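Local atomic coordinates of FBP protein (Leishmania major, PDB entry 5OEY), a protein that probably catalyses the hydrolysis of beta-D-fructose 1,6-bisphosphate to beta-D-fructose 6-phosphate and phosphate, as a metal-dependent homotetrameric class 1 fructose-1,6-bisphosphatase. Residues Leu55-Gly60 with Asn125-Val130; Asp118-Ser123 with Val130-Ile135; Gly189-Pro194 with Leu201-Ile206. One frame throughout, in Å; residues are numbered along the deposited sequence.

How the contacts relate
All three contacts fall within the N-terminal fructose-1,6-bisphosphatase domain. Contacts 1 and 2 interlock along the chain, their segments alternating and sharing Val130, and their centres are about 12 Å apart; Asn125 and Ile126 of contact 1 touch Ser131, Val132 and Leu120 of contact 2. Contact 3 follows later, its centre about 18 Å from that of contact 2 and about 28 Å from that of contact 1, touching neither. Contacts 2 and 3 are hairpins of one mixed sheet, the former carrying the metal site and the latter lying at its edge, nearer the AMP-binding residues. Contacts 1 and 3 both border a neighbouring subunit; metal site, sheet edge and interface surfaces thus belong to one domain.

Contact 1: residues Leu55-Gly60 with Asn125-Val130; sequences LGYIAG and NIDANV
Gly56 and Asp127 make the one hydrogen bond between these two loops: the backbone N of Gly56 donates to OD1 of Asp127 over 3.0 Å, with an N-H...O angle of 159°. The amide comes to the syn side of that oxygen and is tilted 26° out of the carboxylate plane, while OD2 stands farther from the same nitrogen, at 3.5 Å. With Asp127 CG turned beside its own backbone N (chi1 -60°), the carboxylate is carried across to the 55-60 loop. Next to this polar link is a small apolar one, where the CD2 methyl of Leu55 lies 3.7 Å from CG2 of Ile126, the two side chains crossing obliquely. The same CD2 also borders Asp127 OD1, whereas the Tyr57 ring comes only loosely near OD2, its CE1 at 4.4 Å.

Farther out, the turn that presents Asp127 is organised by the carbonyl O of Asn125, which accepts from Ala128 N and Val130 N on opposite faces of its plane, both at 3.2 Å. Ile126 is backed by Leu73 of helix 72-87 and Val132 of strand 132-140, close to the metal-binding Leu120. Tyr262 of a neighbouring subunit packs on Asp127, and His203 of that subunit on Leu55.

The segment 55-60 belongs to the long connection between helices 27-48 and 72-87. Between the two loops themselves the link is one amide-carboxylate bond and one methyl pair at the protein surface, so small a link being consistent with a loop that can move, as in other class 1 fructose-1,6-bisphosphatases.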
loop_
_atom_site.group_PDB
_atom_site.type_symbol
_atom_site.label_atom_id
_atom_site.label_comp_id
_atom_site.label_asym_id
_atom_site.label_seq_id
_atom_site.Cartn_x
_atom_site.Cartn_y
_atom_site.Cartn_z
ATOM N N LEU C 55 12.318 -12.798 9.652
ATOM C CA LEU C 55 13.691 -12.654 9.246
ATOM C C LEU C 55 14.364 -13.889 9.860
ATOM O O LEU C 55 13.825 -14.527 10.796
ATOM C CB LEU C 55 14.188 -11.235 9.635
ATOM C CG LEU C 55 13.840 -10.152 8.587
ATOM C CD1 LEU C 55 14.622 -8.893 8.898
ATOM C CD2 LEU C 55 14.120 -10.613 7.154
ATOM N N GLY C 56 15.477 -14.287 9.267
ATOM C CA GLY C 56 16.168 -15.509 9.664
ATOM C C GLY C 56 15.604 -16.823 9.149
ATOM O O GLY C 56 15.195 -16.914 7.998
ATOM N N TYR C 57 15.598 -17.834 10.027
ATOM C CA TYR C 57 15.587 -19.255 9.660
ATOM C C TYR C 57 14.737 -20.067 10.595
ATOM O O TYR C 57 14.567 -19.669 11.737
ATOM C CB TYR C 57 16.999 -19.789 9.783
ATOM C CG TYR C 57 17.892 -19.272 8.709
ATOM C CD1 TYR C 57 18.607 -18.078 8.876
ATOM C CD2 TYR C 57 17.984 -19.933 7.490
ATOM C CE1 TYR C 57 19.409 -17.572 7.859
ATOM C CE2 TYR C 57 18.785 -19.441 6.468
ATOM C CZ TYR C 57 19.497 -18.260 6.663
ATOM O OH TYR C 57 20.277 -17.765 5.658
ATOM N N ILE C 58 14.241 -21.209 10.127
ATOM C CA ILE C 58 13.435 -22.112 10.981
ATOM C C ILE C 58 14.419 -22.931 11.855
ATOM O O ILE C 58 15.579 -23.148 11.465
ATOM C CB ILE C 58 12.411 -23.022 10.220
ATOM C CG1 ILE C 58 12.236 -22.725 8.719
ATOM C CG2 ILE C 58 11.047 -23.026 10.916
ATOM C CD1 ILE C 58 12.055 -23.971 7.890
ATOM N N ALA C 59 13.979 -23.362 13.044
ATOM C CA ALA C 59 14.943 -23.817 14.103
ATOM C C ALA C 59 15.502 -25.282 14.063
ATOM O O ALA C 59 16.457 -25.560 14.787
ATOM C CB ALA C 59 14.396 -23.498 15.500
ATOM N N GLY C 60 14.971 -26.172 13.209
ATOM C CA GLY C 60 15.241 -27.630 13.296
ATOM C C GLY C 60 16.588 -28.115 12.793
ATOM O O GLY C 60 17.206 -27.485 11.944
ATOM N N ASN C 125 20.196 -13.643 1.745
ATOM C CA ASN C 125 20.390 -12.230 1.540
ATOM C C ASN C 125 19.365 -11.379 2.276
ATOM O O ASN C 125 19.535 -10.168 2.379
ATOM C CB ASN C 125 20.209 -11.943 0.070
ATOM C CG ASN C 125 21.496 -11.947 -0.693
ATOM O OD1 ASN C 125 22.577 -11.931 -0.116
ATOM N ND2 ASN C 125 21.382 -11.937 -2.002
ATOM N N ILE C 126 18.317 -11.981 2.814
ATOM C CA ILE C 126 17.149 -11.195 3.175
ATOM C C ILE C 126 17.430 -10.408 4.403
ATOM O O ILE C 126 17.062 -9.235 4.500
ATOM C CB ILE C 126 15.905 -12.051 3.452
ATOM C CG1 ILE C 126 15.738 -13.067 2.347
ATOM C CG2 ILE C 126 14.667 -11.169 3.586
ATOM C CD1 ILE C 126 14.990 -14.298 2.776
ATOM N N ASP C 127 18.025 -11.070 5.380
ATOM C CA ASP C 127 18.392 -10.405 6.617
ATOM C C ASP C 127 19.217 -9.146 6.420
ATOM O O ASP C 127 19.165 -8.266 7.287
ATOM C CB ASP C 127 19.147 -11.335 7.551
ATOM C CG ASP C 127 18.357 -12.562 7.941
ATOM O OD1 ASP C 127 17.242 -12.762 7.415
ATOM O OD2 ASP C 127 18.853 -13.328 8.788
ATOM N N ALA C 128 19.953 -9.052 5.315
ATOM C CA ALA C 128 20.718 -7.841 4.983
ATOM C C ALA C 128 20.086 -6.921 3.933
ATOM O O ALA C 128 20.759 -6.020 3.400
ATOM C CB ALA C 128 22.122 -8.226 4.557
ATOM N N ASN C 129 18.813 -7.152 3.632
ATOM C CA ASN C 129 18.057 -6.391 2.625
ATOM C C ASN C 129 18.699 -6.324 1.234
ATOM O O ASN C 129 18.626 -5.307 0.555
ATOM C CB ASN C 129 17.783 -4.984 3.155
ATOM C CG ASN C 129 16.584 -4.340 2.522
ATOM O OD1 ASN C 129 15.791 -4.982 1.820
ATOM N ND2 ASN C 129 16.442 -3.059 2.757
ATOM N N VAL C 130 19.349 -7.405 0.839
ATOM C CA VAL C 130 19.965 -7.531 -0.476
ATOM C C VAL C 130 18.910 -8.220 -1.334
ATOM O O VAL C 130 18.132 -9.027 -0.817
ATOM C CB VAL C 130 21.279 -8.356 -0.375
ATOM C CG1 VAL C 130 21.918 -8.629 -1.737
ATOM C CG2 VAL C 130 22.275 -7.654 0.551
#

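Contact 2: residues Asp118-Ser123 with Val130-Ile135; sequences DPLDGS and VSVGSI. With MN (manganese (II) ion), chain N; MN (manganese (II) ion), chain O; PO4 (phosphate ion), chain M.
The carboxylate of Asp121 has the CD1 methyl of Ile135 over one face, 4.2 Å from its CG, while phosphate O2 lies obliquely on the other side, beyond OD1. Its OD1 binds one manganese ion at 2.2 Å, shared with Glu284, and OD2 accepts from the amide of Val253. The carboxylate of Asp118 bridges the metal pair: OD2 reaches that same ion and OD1 the second, each at 2.1 Å. With CG anti to the backbone N in both aspartates (chi1 -180° and 173°), these groups rise on the Ile135 side of the hairpin. Leu120 O and Glu97 also bind the second ion. The phosphate, probably from the crystallisation liquor, ligates both ions, O2 the first and O4 the second, and receives weak bonds from the amides of Gly122 and Ser123.

In antiparallel pairing, Asp118 meets Ile135 and Asp121 meets Gly133, a beta bulge shifting the register between them. Ser134 OG donates to Pro119 O over 2.7 Å from above the carbonyl plane.

Strand 132-140 pairs on with strand 167-173, whose Tyr173 OH bonds Ser134 OG; helix 72-87 packs against Pro119 and Leu120, and helices 252-262 and 281-294 cover Ile135.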
loop_
_atom_site.group_PDB
_atom_site.type_symbol
_atom_site.label_atom_id
_atom_site.label_comp_id
_atom_site.label_asym_id
_atom_site.label_seq_id
_atom_site.Cartn_x
_atom_site.Cartn_y
_atom_site.Cartn_z
ATOM N N ASP C 118 11.916 -22.126 -8.237
ATOM C CA ASP C 118 12.634 -21.755 -7.023
ATOM C C ASP C 118 11.819 -20.621 -6.425
ATOM O O ASP C 118 11.876 -19.503 -6.912
ATOM C CB ASP C 118 14.053 -21.269 -7.355
ATOM C CG ASP C 118 14.850 -20.879 -6.131
ATOM O OD1 ASP C 118 14.392 -21.053 -4.987
ATOM O OD2 ASP C 118 15.970 -20.450 -6.295
ATOM N N PRO C 119 11.047 -20.903 -5.387
ATOM C CA PRO C 119 10.108 -19.896 -4.921
ATOM C C PRO C 119 10.764 -18.695 -4.248
ATOM O O PRO C 119 10.180 -17.608 -4.259
ATOM C CB PRO C 119 9.253 -20.673 -3.921
ATOM C CG PRO C 119 10.196 -21.676 -3.362
ATOM C CD PRO C 119 11.000 -22.110 -4.550
ATOM N N LEU C 120 11.959 -18.889 -3.704
ATOM C CA LEU C 120 12.761 -17.770 -3.213
ATOM C C LEU C 120 14.257 -18.002 -3.356
ATOM O O LEU C 120 14.838 -18.819 -2.660
ATOM C CB LEU C 120 12.436 -17.459 -1.764
ATOM C CG LEU C 120 13.050 -16.191 -1.182
ATOM C CD1 LEU C 120 12.581 -14.953 -1.923
ATOM C CD2 LEU C 120 12.606 -16.067 0.244
ATOM N N ASP C 121 14.853 -17.248 -4.269
ATOM C CA ASP C 121 16.254 -17.339 -4.594
ATOM C C ASP C 121 17.041 -16.254 -3.872
ATOM O O ASP C 121 16.676 -15.104 -3.898
ATOM C CB ASP C 121 16.450 -17.200 -6.100
ATOM C CG ASP C 121 17.912 -17.120 -6.488
ATOM O OD1 ASP C 121 18.608 -18.159 -6.409
ATOM O OD2 ASP C 121 18.333 -15.986 -6.840
ATOM N N GLY C 122 18.115 -16.671 -3.217
ATOM C CA GLY C 122 18.985 -15.801 -2.450
ATOM C C GLY C 122 18.595 -15.662 -0.997
ATOM O O GLY C 122 18.933 -14.673 -0.391
ATOM N N SER C 123 17.897 -16.650 -0.437
ATOM C CA SER C 123 17.240 -16.483 0.865
ATOM C C SER C 123 18.191 -16.112 2.007
ATOM O O SER C 123 17.735 -15.574 3.010
ATOM C CB SER C 123 16.377 -17.709 1.242
ATOM O OG SER C 123 16.519 -18.790 0.309
ATOM N N VAL C 130 19.349 -7.405 0.839
ATOM C CA VAL C 130 19.965 -7.531 -0.476
ATOM C C VAL C 130 18.910 -8.220 -1.334
ATOM O O VAL C 130 18.132 -9.027 -0.817
ATOM C CB VAL C 130 21.279 -8.356 -0.375
ATOM C CG1 VAL C 130 21.918 -8.629 -1.737
ATOM C CG2 VAL C 130 22.275 -7.654 0.551
ATOM N N SER C 131 18.938 -7.974 -2.645
ATOM C CA SER C 131 17.886 -8.468 -3.497
ATOM C C SER C 131 17.752 -9.988 -3.490
ATOM O O SER C 131 18.703 -10.736 -3.228
ATOM C CB SER C 131 17.971 -7.908 -4.919
ATOM O OG SER C 131 19.221 -8.128 -5.533
ATOM N N VAL C 132 16.532 -10.433 -3.729
ATOM C CA VAL C 132 16.185 -11.840 -3.838
ATOM C C VAL C 132 15.205 -11.966 -4.995
ATOM O O VAL C 132 14.819 -10.960 -5.580
ATOM C CB VAL C 132 15.586 -12.364 -2.542
ATOM C CG1 VAL C 132 16.642 -12.368 -1.459
ATOM C CG2 VAL C 132 14.409 -11.530 -2.099
ATOM N N GLY C 133 14.827 -13.182 -5.345
ATOM C CA GLY C 133 13.968 -13.392 -6.491
ATOM C C GLY C 133 13.202 -14.701 -6.451
ATOM O O GLY C 133 13.313 -15.457 -5.509
ATOM N N SER C 134 12.438 -14.981 -7.499
ATOM C CA SER C 134 11.790 -16.271 -7.676
ATOM C C SER C 134 12.056 -16.646 -9.110
ATOM O O SER C 134 12.143 -15.771 -9.964
ATOM C CB SER C 134 10.296 -16.144 -7.424
ATOM O OG SER C 134 10.014 -15.667 -6.135
ATOM N N ILE C 135 12.171 -17.934 -9.406
ATOM C CA ILE C 135 12.463 -18.395 -10.777
ATOM C C ILE C 135 11.501 -19.527 -11.121
ATOM O O ILE C 135 11.196 -20.344 -10.277
ATOM C CB ILE C 135 13.901 -18.908 -10.911
ATOM C CG1 ILE C 135 14.894 -17.859 -10.421
ATOM C CG2 ILE C 135 14.238 -19.254 -12.361
ATOM C CD1 ILE C 135 16.279 -18.408 -10.142
HETATM MN MN MN N . 15.639 -20.846 -3.358
HETATM MN MN MN O . 18.051 -20.194 -5.880
HETATM P P PO4 M . 18.665 -20.374 -2.906
HETATM O O1 PO4 M . 19.011 -21.846 -2.778
HETATM O O2 PO4 M . 19.294 -19.718 -4.087
HETATM O O3 PO4 M . 19.065 -19.627 -1.654
HETATM O O4 PO4 M . 17.169 -20.339 -3.099
HETATM O O HOH W 1 14.354 -21.280 -2.120
#

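Contact 3: residues Gly189-Pro194 with Leu201-Ile206; sequences GFTLDP and LTHPHI
A classic beta bulge marks this hairpin of strands 187-193 and 198-203, the latter the outermost strand of the mixed sheet within the chain. Thr202 and His203 together face Gly189, whose carbonyl O takes both amides: Thr202 N at 3.1 Å in the carbonyl plane, and His203 N at 2.9 Å from above it. Gly189 N returns a bond of 2.8 Å to His203 O, so a single glycine carries three backbone bonds of the bulge. The CD1 methyl of Ile206 closes over this end, 3.8 Å from Gly189 N.

The extra residue in one strand shifts the register, and Phe190 pairs with Leu201 in the next, non-hydrogen-bonded position. Leu201 CD1 sits over one face of the Phe190 ring in a CH-pi contact, 4.1 Å from the centroid and displaced toward the rim, while ring atom CE2 touches Leu201 CB at 3.7 Å. Tyr15 meets the Phe190 ring edge-to-face, near the AMP-binding Ile16, and Tyr57 of a neighbouring subunit meets the His203 ring at an inclination of about 50°.

The two threonine side chains cross at about a right angle. Thr202 OG1, placed between its backbone N and carbonyl carbon (chi1 53°), links the strands through a hydrogen bond of 2.8 Å to Thr191 OG1, and the same OG1 lies in the imidazole plane at the edge of His203, hydrogen-bonded to ND1 at 2.8 Å.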
loop_
_atom_site.group_PDB
_atom_site.type_symbol
_atom_site.label_atom_id
_atom_site.label_comp_id
_atom_site.label_asym_id
_atom_site.label_seq_id
_atom_site.Cartn_x
_atom_site.Cartn_y
_atom_site.Cartn_z
ATOM N N GLY C 189 10.150 -7.320 -19.830
ATOM C CA GLY C 189 10.250 -7.017 -18.415
ATOM C C GLY C 189 9.115 -6.146 -17.918
ATOM O O GLY C 189 8.756 -5.146 -18.545
ATOM N N PHE C 190 8.598 -6.487 -16.742
ATOM C CA PHE C 190 7.487 -5.773 -16.149
ATOM C C PHE C 190 7.870 -5.271 -14.770
ATOM O O PHE C 190 8.833 -5.765 -14.186
ATOM C CB PHE C 190 6.280 -6.710 -16.078
ATOM C CG PHE C 190 5.781 -7.145 -17.427
ATOM C CD1 PHE C 190 6.443 -8.136 -18.149
ATOM C CD2 PHE C 190 4.665 -6.549 -17.981
ATOM C CE1 PHE C 190 5.998 -8.529 -19.399
ATOM C CE2 PHE C 190 4.207 -6.946 -19.228
ATOM C CZ PHE C 190 4.874 -7.943 -19.937
ATOM N N THR C 191 7.110 -4.296 -14.266
ATOM C CA THR C 191 7.339 -3.706 -12.947
ATOM C C THR C 191 6.021 -3.607 -12.202
ATOM O O THR C 191 5.028 -3.146 -12.735
ATOM C CB THR C 191 8.012 -2.298 -13.030
ATOM O OG1 THR C 191 9.281 -2.382 -13.709
ATOM C CG2 THR C 191 8.282 -1.732 -11.642
ATOM N N LEU C 192 6.021 -4.053 -10.956
ATOM C CA LEU C 192 4.825 -4.038 -10.133
ATOM C C LEU C 192 4.444 -2.604 -9.816
ATOM O O LEU C 192 5.262 -1.834 -9.346
ATOM C CB LEU C 192 5.048 -4.814 -8.831
ATOM C CG LEU C 192 3.911 -4.908 -7.810
ATOM C CD1 LEU C 192 2.668 -5.530 -8.413
ATOM C CD2 LEU C 192 4.354 -5.727 -6.608
ATOM N N ASP C 193 3.205 -2.244 -10.133
ATOM C CA ASP C 193 2.604 -1.015 -9.632
ATOM C C ASP C 193 1.916 -1.333 -8.325
ATOM O O ASP C 193 0.825 -1.891 -8.339
ATOM C CB ASP C 193 1.582 -0.437 -10.606
ATOM C CG ASP C 193 1.115 0.944 -10.192
ATOM O OD1 ASP C 193 1.224 1.329 -8.984
ATOM O OD2 ASP C 193 0.643 1.678 -11.081
ATOM N N PRO C 194 2.524 -0.945 -7.197
ATOM C CA PRO C 194 1.915 -1.332 -5.928
ATOM C C PRO C 194 0.542 -0.691 -5.668
ATOM O O PRO C 194 -0.270 -1.262 -4.934
ATOM C CB PRO C 194 2.937 -0.878 -4.893
ATOM C CG PRO C 194 3.642 0.243 -5.543
ATOM C CD PRO C 194 3.724 -0.109 -6.994
ATOM N N LEU C 201 4.176 -3.318 -18.119
ATOM C CA LEU C 201 5.282 -3.402 -19.064
ATOM C C LEU C 201 6.165 -2.155 -19.020
ATOM O O LEU C 201 5.704 -1.059 -19.297
ATOM C CB LEU C 201 4.755 -3.555 -20.486
ATOM C CG LEU C 201 5.765 -3.634 -21.636
ATOM C CD1 LEU C 201 6.622 -4.878 -21.493
ATOM C CD2 LEU C 201 5.024 -3.677 -22.963
ATOM N N THR C 202 7.430 -2.337 -18.637
ATOM C CA THR C 202 8.422 -1.246 -18.519
ATOM C C THR C 202 9.688 -1.484 -19.313
ATOM O O THR C 202 10.315 -0.525 -19.729
ATOM C CB THR C 202 8.850 -1.017 -17.049
ATOM O OG1 THR C 202 9.284 -2.262 -16.470
ATOM C CG2 THR C 202 7.697 -0.434 -16.215
ATOM N N HIS C 203 10.072 -2.749 -19.523
ATOM C CA HIS C 203 11.312 -3.105 -20.245
ATOM C C HIS C 203 10.981 -4.064 -21.393
ATOM O O HIS C 203 11.242 -5.258 -21.307
ATOM C CB HIS C 203 12.317 -3.742 -19.295
ATOM C CG HIS C 203 12.779 -2.837 -18.204
ATOM N ND1 HIS C 203 11.962 -2.446 -17.165
ATOM C CD2 HIS C 203 13.986 -2.278 -17.963
ATOM C CE1 HIS C 203 12.639 -1.667 -16.340
ATOM N NE2 HIS C 203 13.872 -1.548 -16.802
ATOM N N PRO C 204 10.366 -3.540 -22.471
ATOM C CA PRO C 204 10.017 -4.416 -23.595
ATOM C C PRO C 204 11.250 -4.780 -24.424
ATOM O O PRO C 204 12.189 -3.997 -24.475
ATOM C CB PRO C 204 9.044 -3.553 -24.399
ATOM C CG PRO C 204 9.504 -2.144 -24.142
ATOM C CD PRO C 204 9.983 -2.129 -22.728
ATOM N N HIS C 205 11.229 -5.960 -25.043
ATOM C CA HIS C 205 12.321 -6.465 -25.910
ATOM C C HIS C 205 13.702 -6.247 -25.326
ATOM O O HIS C 205 14.506 -5.506 -25.867
ATOM C CB HIS C 205 12.225 -5.881 -27.334
ATOM C CG HIS C 205 10.882 -6.093 -27.967
ATOM N ND1 HIS C 205 10.042 -5.051 -28.313
ATOM C CD2 HIS C 205 10.203 -7.232 -28.243
ATOM C CE1 HIS C 205 8.913 -5.541 -28.793
ATOM N NE2 HIS C 205 8.987 -6.861 -28.764
ATOM N N ILE C 206 13.947 -6.884 -24.190
ATOM C CA ILE C 206 15.246 -6.829 -23.516
ATOM C C ILE C 206 16.277 -7.551 -24.376
ATOM O O ILE C 206 16.095 -8.693 -24.762
ATOM C CB ILE C 206 15.185 -7.451 -22.102
ATOM C CG1 ILE C 206 14.409 -6.511 -21.168
ATOM C CG2 ILE C 206 16.584 -7.704 -21.549
ATOM C CD1 ILE C 206 13.981 -7.121 -19.853
#